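Local coordinates for protein lectin (Lotus tetragonolobus, PDB 2EIG) that probably binds L-fucosyl-containing sugars as a metal-dependent legume lectin that carries calcium and manganese and assembles from four chains, at residues Q188-L192 / K193-P197. Numbering follows the deposited sequence.
Sequences QEIDL and KTVLP
Asp-191 O takes the amide of Thr-194 at 2.9 Å from N to O and, more weakly, that of Val-195, while Leu-196 N reaches Leu-192 O at 2.9 Å, winding the chain after strand 183-189 into the one-turn helix 192-195. Asp-191 is its N-cap: OD2 accepts Lys-193 N at 3.2 Å, met on the anti side and 24° out of the carboxylate plane. With CG turned away from the residue's own N (chi1 -160°), the carboxylate lies beside the start of the Lys-193 side chain, OD2 lying 3.6 Å from Lys-193 CB. Thr-194 crosses Asp-191 at about a right angle. Its OG1 lies 2.7 Å from Asp-191 O and hydrogen-bonds Leu-146 O of the second subunit; CG2 rests 4.0 Å from Asp-191 CB. On the apolar side, CG2 of Ile-190 meets CG2 of Val-195 at 3.9 Å, the two side chains again nearly perpendicular. Leu-192 and Leu-196, one turn apart, run alongside each other in the same direction, with CD2 of the first 4.1 Å from CD1 of the second. Lys-193 instead extends away to a cation-pi contact with Trp-52, whose NE1 also binds Leu-196 O. Tyr-165 OH bonds to both Ile-190 O and Leu-192 N, tying the lead-in to strand 159-166. The turn thus joins the two sheets of the legume-lectin sandwich, from strand 183-189 of one to strand 199-208 of the other: Ile-190, Leu-192, Val-195 and Leu-196 all pack on Val-115 of strand 115-120, with Val-140 of strand 135-140 against Ile-190 and Val-195, and Leu-86 of strand 81-88 against the two leucines.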
loop_
_atom_site.group_PDB
_atom_site.type_symbol
_atom_site.label_atom_id
_atom_site.label_comp_id
_atom_site.label_asym_id
_atom_site.label_seq_id
_atom_site.Cartn_x
_atom_site.Cartn_y
_atom_site.Cartn_z
ATOM N N GLN A 188 -1.954 1.816 -7.161
ATOM C CA GLN A 188 -1.608 3.021 -6.440
ATOM C C GLN A 188 -2.490 3.213 -5.234
ATOM O O GLN A 188 -3.715 3.150 -5.320
ATOM C CB GLN A 188 -1.713 4.253 -7.336
ATOM C CG GLN A 188 -1.047 5.512 -6.777
ATOM C CD GLN A 188 0.430 5.303 -6.365
ATOM O OE1 GLN A 188 1.333 5.208 -7.201
ATOM N NE2 GLN A 188 0.662 5.229 -5.067
ATOM N N GLU A 189 -1.853 3.523 -4.111
ATOM C CA GLU A 189 -2.613 3.934 -2.970
ATOM C C GLU A 189 -3.223 5.306 -3.205
ATOM O O GLU A 189 -2.514 6.258 -3.516
ATOM C CB GLU A 189 -1.737 3.945 -1.738
ATOM C CG GLU A 189 -2.570 4.048 -0.500
ATOM C CD GLU A 189 -2.101 5.163 0.364
ATOM O OE1 GLU A 189 -0.844 5.282 0.493
ATOM O OE2 GLU A 189 -2.974 5.883 0.910
ATOM N N ILE A 190 -4.552 5.409 -3.065
ATOM C CA ILE A 190 -5.234 6.710 -3.224
ATOM C C ILE A 190 -6.372 6.793 -2.216
ATOM O O ILE A 190 -7.283 5.942 -2.246
ATOM C CB ILE A 190 -5.860 6.903 -4.658
ATOM C CG1 ILE A 190 -4.887 6.527 -5.746
ATOM C CG2 ILE A 190 -6.386 8.358 -4.852
ATOM C CD1 ILE A 190 -5.470 6.564 -7.156
ATOM N N ASP A 191 -6.351 7.784 -1.333
ATOM C CA ASP A 191 -7.514 8.045 -0.501
ATOM C C ASP A 191 -8.506 8.909 -1.269
ATOM O O ASP A 191 -8.301 10.120 -1.376
ATOM C CB ASP A 191 -7.125 8.749 0.815
ATOM C CG ASP A 191 -8.195 8.594 1.909
ATOM O OD1 ASP A 191 -7.794 8.479 3.098
ATOM O OD2 ASP A 191 -9.420 8.567 1.600
ATOM N N LEU A 192 -9.572 8.291 -1.809
ATOM C CA LEU A 192 -10.584 9.017 -2.587
ATOM C C LEU A 192 -11.162 10.169 -1.817
ATOM O O LEU A 192 -11.491 11.186 -2.388
ATOM C CB LEU A 192 -11.731 8.105 -3.046
ATOM C CG LEU A 192 -11.419 7.046 -4.078
ATOM C CD1 LEU A 192 -12.688 6.330 -4.592
ATOM C CD2 LEU A 192 -10.563 7.608 -5.234
ATOM N N LYS A 193 -11.275 10.021 -0.504
ATOM C CA LYS A 193 -11.903 11.072 0.318
ATOM C C LYS A 193 -10.948 12.239 0.528
ATOM O O LYS A 193 -11.423 13.316 0.861
ATOM C CB LYS A 193 -12.417 10.504 1.653
ATOM C CG LYS A 193 -13.244 11.452 2.536
ATOM C CD LYS A 193 -13.541 10.846 3.922
ATOM C CE LYS A 193 -14.385 11.846 4.766
ATOM N NZ LYS A 193 -13.920 12.079 6.202
ATOM N N THR A 194 -9.629 12.068 0.319
ATOM C CA THR A 194 -8.705 13.225 0.421
ATOM C C THR A 194 -8.736 14.038 -0.851
ATOM O O THR A 194 -8.623 15.266 -0.843
ATOM C CB THR A 194 -7.207 12.891 0.772
ATOM O OG1 THR A 194 -6.689 11.864 -0.080
ATOM C CG2 THR A 194 -6.981 12.478 2.266
ATOM N N VAL A 195 -8.881 13.355 -1.977
ATOM C CA VAL A 195 -8.724 14.028 -3.256
ATOM C C VAL A 195 -10.012 14.366 -3.968
ATOM O O VAL A 195 -9.991 15.130 -4.901
ATOM C CB VAL A 195 -7.754 13.276 -4.191
ATOM C CG1 VAL A 195 -6.312 13.405 -3.647
ATOM C CG2 VAL A 195 -8.171 11.793 -4.364
ATOM N N LEU A 196 -11.142 13.809 -3.536
ATOM C CA LEU A 196 -12.357 14.005 -4.306
ATOM C C LEU A 196 -13.516 14.335 -3.368
ATOM O O LEU A 196 -13.470 13.956 -2.193
ATOM C CB LEU A 196 -12.696 12.722 -5.088
ATOM C CG LEU A 196 -11.888 12.467 -6.363
ATOM C CD1 LEU A 196 -12.087 11.060 -6.861
ATOM C CD2 LEU A 196 -12.217 13.484 -7.431
ATOM N N PRO A 197 -14.571 15.001 -3.890
ATOM C CA PRO A 197 -15.740 15.243 -3.054
ATOM C C PRO A 197 -16.603 14.016 -2.991
ATOM O O PRO A 197 -16.262 12.973 -3.566
ATOM C CB PRO A 197 -16.479 16.404 -3.786
ATOM C CG PRO A 197 -16.202 16.135 -5.195
ATOM C CD PRO A 197 -14.744 15.581 -5.228
#